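Side-chain contacts in prolyl-ACP dehydrogenase (Oscillatoria sp., PDB 4IRN), which oxidises a prolyl group carried on an acyl carrier protein, using FAD as cofactor, in the biosynthesis of the cyanotoxin anatoxin-a: residues N118-I121 with F122-A126; C131-P134 with L135-F138; L336-V339 with A340-E344. All coordinates share one frame; numbering follows the deposited sequence.

Contact 1 (N118-I121 with F122-A126); sequences NGLI and FAMNA
I121 and N125, one turn apart on the same helix, show how an asparagine can fold back on the backbone it belongs to. The carbonyl O of I121 is gripped twice by N125. The backbone N of N125 bonds to I121 O at 3.1 Å, the usual helical link, and the side-chain ND2 reaches the same oxygen of I121 at 2.8 Å. The second bond is almost straight, 174° at the hydrogen, and the oxygen lies in the plane of the N125 amide. ND2 nevertheless comes from above the I121 carbonyl plane, on the face opposite to that met by the backbone N. The ND2 bond to I121 O and the indole NH of W129, which donates to OD1, hold the amide at both ends and fix its rotation. Beside it runs the I121 side chain, pointing the same way, with its CG2 methyl 3.7 Å from ND2 of N125.

This turn opens helix 118-138 of the helical N-terminal domain in the acyl-CoA dehydrogenase fold, and F122 is where it meets the flavin. F122 N bonds to the O of N118, while its CB lies 3.5 Å from that same N118 oxygen. CG stands anti to the backbone N (chi1 165°), which carries the ring away from N118-I121 to FAD, T195 and a stacked Y399.

L120 supplies the apolar side. Its CG lies 3.9 Å from the CE methyl of M124, and the two side chains cross obliquely. M124 is bent at its last torsion, chi3 -49°, which turns CE back over the preceding turn, within 3.8 Å of the L120 carbonyl O. A76 of helix 74-83 packs against L120, and W77 and C80 of that helix against M124.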
loop_
_atom_site.group_PDB
_atom_site.type_symbol
_atom_site.label_atom_id
_atom_site.label_comp_id
_atom_site.label_asym_id
_atom_site.label_seq_id
_atom_site.Cartn_x
_atom_site.Cartn_y
_atom_site.Cartn_z
ATOM N N ASN A 118 -17.943 21.656 0.701
ATOM C CA ASN A 118 -17.660 20.635 1.703
ATOM C C ASN A 118 -17.629 21.191 3.130
ATOM O O ASN A 118 -18.004 20.481 4.065
ATOM C CB ASN A 118 -16.376 19.863 1.356
ATOM C CG ASN A 118 -16.437 19.171 0.018
ATOM O OD1 ASN A 118 -17.293 18.324 -0.229
ATOM N ND2 ASN A 118 -15.549 19.538 -0.889
ATOM N N GLY A 119 -17.207 22.446 3.278
ATOM C CA GLY A 119 -17.160 23.129 4.568
ATOM C C GLY A 119 -18.536 23.332 5.173
ATOM O O GLY A 119 -18.712 23.136 6.383
ATOM N N LEU A 120 -19.536 23.699 4.318
ATOM C CA LEU A 120 -20.929 23.902 4.731
ATOM C C LEU A 120 -21.502 22.568 5.180
ATOM O O LEU A 120 -22.102 22.495 6.256
ATOM C CB LEU A 120 -21.775 24.507 3.587
ATOM C CG LEU A 120 -23.292 24.670 3.833
ATOM C CD1 LEU A 120 -23.621 25.956 4.597
ATOM C CD2 LEU A 120 -24.045 24.635 2.534
ATOM N N ILE A 121 -21.269 21.513 4.372
ATOM C CA ILE A 121 -21.694 20.141 4.641
ATOM C C ILE A 121 -21.165 19.679 6.022
ATOM O O ILE A 121 -21.939 19.140 6.820
ATOM C CB ILE A 121 -21.277 19.196 3.479
ATOM C CG1 ILE A 121 -22.042 19.534 2.170
ATOM C CG2 ILE A 121 -21.479 17.741 3.874
ATOM C CD1 ILE A 121 -21.389 19.016 0.856
ATOM N N PHE A 122 -19.864 19.932 6.309
ATOM C CA PHE A 122 -19.234 19.577 7.583
ATOM C C PHE A 122 -19.873 20.349 8.746
ATOM O O PHE A 122 -20.191 19.739 9.770
ATOM C CB PHE A 122 -17.703 19.753 7.524
ATOM C CG PHE A 122 -16.985 19.753 8.858
ATOM C CD1 PHE A 122 -17.039 18.647 9.701
ATOM C CD2 PHE A 122 -16.231 20.851 9.261
ATOM C CE1 PHE A 122 -16.388 18.662 10.936
ATOM C CE2 PHE A 122 -15.560 20.852 10.484
ATOM C CZ PHE A 122 -15.639 19.760 11.311
ATOM N N ALA A 123 -20.088 21.674 8.569
ATOM C CA ALA A 123 -20.691 22.574 9.565
ATOM C C ALA A 123 -22.115 22.134 9.956
ATOM O O ALA A 123 -22.465 22.162 11.140
ATOM C CB ALA A 123 -20.709 23.995 9.034
ATOM N N MET A 124 -22.915 21.699 8.965
ATOM C CA MET A 124 -24.280 21.219 9.163
ATOM C C MET A 124 -24.324 19.852 9.871
ATOM O O MET A 124 -25.160 19.647 10.748
ATOM C CB MET A 124 -25.028 21.157 7.820
ATOM C CG MET A 124 -25.569 22.500 7.357
ATOM S SD MET A 124 -26.513 22.486 5.806
ATOM C CE MET A 124 -25.405 21.550 4.711
ATOM N N ASN A 125 -23.428 18.921 9.473
ATOM C CA ASN A 125 -23.333 17.576 10.045
ATOM C C ASN A 125 -22.882 17.606 11.499
ATOM O O ASN A 125 -23.356 16.796 12.300
ATOM C CB ASN A 125 -22.480 16.663 9.180
ATOM C CG ASN A 125 -23.284 16.048 8.055
ATOM O OD1 ASN A 125 -23.917 14.996 8.205
ATOM N ND2 ASN A 125 -23.351 16.729 6.920
ATOM N N ALA A 126 -22.030 18.590 11.845
ATOM C CA ALA A 126 -21.551 18.849 13.192
ATOM C C ALA A 126 -22.717 19.260 14.079
ATOM O O ALA A 126 -22.806 18.804 15.206
ATOM C CB ALA A 126 -20.508 19.951 13.157
#

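Contact 2 (C131-P134 with L135-F138); sequences CEMP and LLTF
C131 opens the last two turns of helix 118-138, in the helical N-terminal domain of the acyl-CoA dehydrogenase fold, with only a weak bond: its carbonyl O lies 3.5 Å from L135 N. Its side chain heads off toward A158 and H160 of strand 158-161, near the FAD site. E132 accepts from L136 N at 3.0 Å, an ordinary helical bond, while its own side chain runs the other way, to H86 and I90.

M133 does more. Its chain is bent at both chi2 and chi3, which brings the CE methyl round to lie 4.0 Å from CD2 of L136, the two side chains side by side and pointing the same way. Its carbonyl O takes two bonds from T137. The backbone N donates nearly in line with the carbonyl, whereas the OG1 hydroxyl donates from above the carbonyl plane at 3.2 Å from M133 O.

P134, lacking a hydrogen on its N, kinks the helix there by withholding a bond to the turn before. The P134 carbonyl still takes part, accepting from F138 N at 2.8 Å. The F138 ring, edge-to-face with H274 of helix 268-282, is brought back beside P134 O by chi1 (-57°), and chi2 (-89°) turns it until that oxygen lies in plane at its edge, 3.4 Å from F138 CD2.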
loop_
_atom_site.group_PDB
_atom_site.type_symbol
_atom_site.label_atom_id
_atom_site.label_comp_id
_atom_site.label_asym_id
_atom_site.label_seq_id
_atom_site.Cartn_x
_atom_site.Cartn_y
_atom_site.Cartn_z
ATOM N N CYS A 131 -24.769 17.660 18.122
ATOM C CA CYS A 131 -25.528 18.563 18.976
ATOM C C CYS A 131 -27.006 18.205 19.100
ATOM O O CYS A 131 -27.473 18.002 20.222
ATOM C CB CYS A 131 -25.333 20.007 18.533
ATOM S SG CYS A 131 -23.601 20.499 18.366
ATOM N N GLU A 132 -27.742 18.144 17.967
ATOM C CA GLU A 132 -29.176 17.822 17.965
ATOM C C GLU A 132 -29.456 16.404 18.463
ATOM O O GLU A 132 -30.378 16.221 19.263
ATOM C CB GLU A 132 -29.811 18.024 16.577
ATOM C CG GLU A 132 -29.927 19.464 16.098
ATOM C CD GLU A 132 -30.624 19.643 14.762
ATOM O OE1 GLU A 132 -30.667 18.678 13.972
ATOM O OE2 GLU A 132 -31.101 20.762 14.486
ATOM N N MET A 133 -28.678 15.407 17.982
ATOM C CA MET A 133 -28.832 13.999 18.366
ATOM C C MET A 133 -28.643 13.699 19.871
ATOM O O MET A 133 -29.565 13.117 20.448
ATOM C CB MET A 133 -27.995 13.062 17.492
ATOM C CG MET A 133 -28.543 12.865 16.092
ATOM S SD MET A 133 -30.304 12.467 15.938
ATOM C CE MET A 133 -30.430 10.975 16.917
ATOM N N PRO A 134 -27.521 14.095 20.547
ATOM C CA PRO A 134 -27.423 13.850 21.999
ATOM C C PRO A 134 -28.537 14.540 22.807
ATOM O O PRO A 134 -28.979 13.983 23.818
ATOM C CB PRO A 134 -26.042 14.399 22.364
ATOM C CG PRO A 134 -25.711 15.355 21.292
ATOM C CD PRO A 134 -26.323 14.801 20.049
ATOM N N LEU A 135 -29.003 15.733 22.354
ATOM C CA LEU A 135 -30.108 16.490 22.966
ATOM C C LEU A 135 -31.434 15.702 22.846
ATOM O O LEU A 135 -32.200 15.647 23.805
ATOM C CB LEU A 135 -30.223 17.899 22.326
ATOM C CG LEU A 135 -31.417 18.808 22.690
ATOM C CD1 LEU A 135 -31.488 19.089 24.178
ATOM C CD2 LEU A 135 -31.327 20.121 21.950
ATOM N N LEU A 136 -31.679 15.075 21.676
ATOM C CA LEU A 136 -32.875 14.274 21.424
ATOM C C LEU A 136 -32.910 13.016 22.315
ATOM O O LEU A 136 -33.972 12.658 22.837
ATOM C CB LEU A 136 -32.961 13.912 19.916
ATOM C CG LEU A 136 -34.078 12.946 19.468
ATOM C CD1 LEU A 136 -35.453 13.558 19.658
ATOM C CD2 LEU A 136 -33.893 12.542 18.034
ATOM N N THR A 137 -31.739 12.379 22.502
ATOM C CA THR A 137 -31.563 11.151 23.276
ATOM C C THR A 137 -31.505 11.364 24.788
ATOM O O THR A 137 -32.212 10.667 25.514
ATOM C CB THR A 137 -30.367 10.361 22.729
ATOM O OG1 THR A 137 -30.563 10.166 21.327
ATOM C CG2 THR A 137 -30.168 9.006 23.421
ATOM N N PHE A 138 -30.673 12.302 25.263
ATOM C CA PHE A 138 -30.479 12.527 26.699
ATOM C C PHE A 138 -31.256 13.690 27.337
ATOM O O PHE A 138 -31.331 13.773 28.566
ATOM C CB PHE A 138 -28.975 12.615 27.025
ATOM C CG PHE A 138 -28.178 11.399 26.601
ATOM C CD1 PHE A 138 -28.020 10.317 27.459
ATOM C CD2 PHE A 138 -27.571 11.347 25.351
ATOM C CE1 PHE A 138 -27.288 9.197 27.066
ATOM C CE2 PHE A 138 -26.845 10.225 24.962
ATOM C CZ PHE A 138 -26.706 9.159 25.822
#

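Contact 3 (L336-V339 with A340-E344); sequences LYKV and AWMKE
M342 lies one turn beyond K338, and its side chain starts against that turn and leaves it at the tip. CB starts 3.5 Å from the carbonyl O of K338, and the backbone N of M342 is bonded to the same oxygen. The next atom, CG, stands anti to the carbonyl carbon of M342 (chi1 -74°). There it stays beside the turn, 3.4 Å from K338 O, and also sits in plane at the edge of the indole of its neighbour W341. The sulfur is the part that meets another side chain: SD is 4.1 Å from CE of K338, a loose van der Waals touch on the last methylene of the lysine. A bend about the CG-SD bond (chi3 83°) carries CE away from the preceding turn; beyond 336-344, M342 packs on Q347, A349 and E352.

These two turns finish helix 316-344, one of the long helices of the C-terminal domain of the acyl-CoA dehydrogenase fold. Around M342 the ladder of backbone bonds is regular, with one exception. K343 N bonds to V339 O at 2.9 Å, but W341 N lies above the plane of the Y337 carbonyl, whose O it bonds at 3.2 Å.

Other side chains reach neighbouring helices. V339 and A340 press on F282 of helix 268-282, a helix to which K343 also turns, forming a salt bridge with E277. The aliphatic start of K343 stays local, CB resting 3.5 Å from V339 O. At the subunit interface, W341 packs on A39 of the second subunit, and the amine of K338, beyond the CE that touches M342, makes a long, weak ion pair with E330 of that subunit.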
loop_
_atom_site.group_PDB
_atom_site.type_symbol
_atom_site.label_atom_id
_atom_site.label_comp_id
_atom_site.label_asym_id
_atom_site.label_seq_id
_atom_site.Cartn_x
_atom_site.Cartn_y
_atom_site.Cartn_z
ATOM N N LEU A 336 -21.380 2.895 5.281
ATOM C CA LEU A 336 -22.378 3.913 5.593
ATOM C C LEU A 336 -23.756 3.290 5.824
ATOM O O LEU A 336 -24.430 3.657 6.788
ATOM C CB LEU A 336 -22.435 4.975 4.479
ATOM C CG LEU A 336 -23.498 6.068 4.619
ATOM C CD1 LEU A 336 -23.292 6.899 5.885
ATOM C CD2 LEU A 336 -23.563 6.928 3.380
ATOM N N TYR A 337 -24.177 2.384 4.933
ATOM C CA TYR A 337 -25.474 1.721 5.018
ATOM C C TYR A 337 -25.651 0.686 6.096
ATOM O O TYR A 337 -26.778 0.453 6.517
ATOM C CB TYR A 337 -26.026 1.332 3.640
ATOM C CG TYR A 337 -26.214 2.581 2.807
ATOM C CD1 TYR A 337 -27.162 3.531 3.157
ATOM C CD2 TYR A 337 -25.363 2.875 1.744
ATOM C CE1 TYR A 337 -27.248 4.747 2.503
ATOM C CE2 TYR A 337 -25.480 4.076 1.043
ATOM C CZ TYR A 337 -26.443 4.995 1.418
ATOM O OH TYR A 337 -26.571 6.169 0.737
ATOM N N LYS A 338 -24.546 0.138 6.619
ATOM C CA LYS A 338 -24.576 -0.799 7.741
ATOM C C LYS A 338 -24.914 -0.023 9.038
ATOM O O LYS A 338 -25.815 -0.430 9.772
ATOM C CB LYS A 338 -23.237 -1.572 7.863
ATOM C CG LYS A 338 -23.127 -2.467 9.091
ATOM C CD LYS A 338 -23.543 -3.926 8.893
ATOM C CE LYS A 338 -23.498 -4.674 10.209
ATOM N NZ LYS A 338 -22.619 -5.876 10.171
ATOM N N VAL A 339 -24.181 1.082 9.305
ATOM C CA VAL A 339 -24.368 1.967 10.461
ATOM C C VAL A 339 -25.790 2.546 10.451
ATOM O O VAL A 339 -26.470 2.522 11.482
ATOM C CB VAL A 339 -23.298 3.093 10.517
ATOM C CG1 VAL A 339 -23.497 3.988 11.732
ATOM C CG2 VAL A 339 -21.900 2.520 10.541
ATOM N N ALA A 340 -26.232 3.051 9.274
ATOM C CA ALA A 340 -27.563 3.615 9.051
ATOM C C ALA A 340 -28.648 2.614 9.426
ATOM O O ALA A 340 -29.582 2.985 10.131
ATOM C CB ALA A 340 -27.721 4.062 7.601
ATOM N N TRP A 341 -28.486 1.339 9.026
ATOM C CA TRP A 341 -29.426 0.261 9.331
ATOM C C TRP A 341 -29.451 -0.022 10.840
ATOM O O TRP A 341 -30.527 -0.028 11.441
ATOM C CB TRP A 341 -29.065 -1.016 8.544
ATOM C CG TRP A 341 -30.058 -2.130 8.711
ATOM C CD1 TRP A 341 -31.204 -2.315 7.998
ATOM C CD2 TRP A 341 -30.017 -3.181 9.688
ATOM N NE1 TRP A 341 -31.869 -3.431 8.451
ATOM C CE2 TRP A 341 -31.167 -3.979 9.492
ATOM C CE3 TRP A 341 -29.115 -3.532 10.713
ATOM C CZ2 TRP A 341 -31.433 -5.115 10.265
ATOM C CZ3 TRP A 341 -29.386 -4.654 11.486
ATOM C CH2 TRP A 341 -30.533 -5.431 11.258
ATOM N N MET A 342 -28.269 -0.235 11.443
ATOM C CA MET A 342 -28.099 -0.525 12.867
ATOM C C MET A 342 -28.698 0.540 13.775
ATOM O O MET A 342 -29.416 0.197 14.716
ATOM C CB MET A 342 -26.620 -0.720 13.194
ATOM C CG MET A 342 -26.068 -2.031 12.705
ATOM S SD MET A 342 -24.423 -2.294 13.374
ATOM C CE MET A 342 -24.842 -2.955 14.981
ATOM N N LYS A 343 -28.413 1.836 13.486
ATOM C CA LYS A 343 -28.941 2.971 14.245
ATOM C C LYS A 343 -30.458 3.127 14.084
ATOM O O LYS A 343 -31.129 3.546 15.034
ATOM C CB LYS A 343 -28.187 4.273 13.932
ATOM C CG LYS A 343 -26.967 4.519 14.827
ATOM C CD LYS A 343 -27.295 4.492 16.327
ATOM C CE LYS A 343 -26.327 5.302 17.136
ATOM N NZ LYS A 343 -26.751 5.398 18.558
ATOM N N GLU A 344 -30.997 2.743 12.906
ATOM C CA GLU A 344 -32.430 2.757 12.621
ATOM C C GLU A 344 -33.102 1.687 13.483
ATOM O O GLU A 344 -34.145 1.957 14.077
ATOM C CB GLU A 344 -32.690 2.541 11.110
ATOM C CG GLU A 344 -34.150 2.493 10.666
ATOM C CD GLU A 344 -35.065 3.668 10.957
ATOM O OE1 GLU A 344 -34.567 4.801 11.150
ATOM O OE2 GLU A 344 -36.300 3.461 10.930
#

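Overall arrangement
The three contacts are the same kind of local helical contact read in three settings. Contacts 1 and 2 are successive stretches of helix 118-138 and touch where A126 meets C131; contact 3 lies on helix 316-344, in the C-terminal helical domain, its centre about 18 Å from that of contact 2. Contact 1, nearest the chain's centre, is wholly buried and adds an asparagine amide to the backbone ladder, and its F122 meets the flavin. Contact 2, at the kinked end of that helix, grows exposed toward T137 and adds a hydroxyl instead. Contact 3 is partly buried, bonds through backbone alone, and sends its charged ends to another helix and a second subunit. Helix 268-282 adjoins both contact 2 and contact 3.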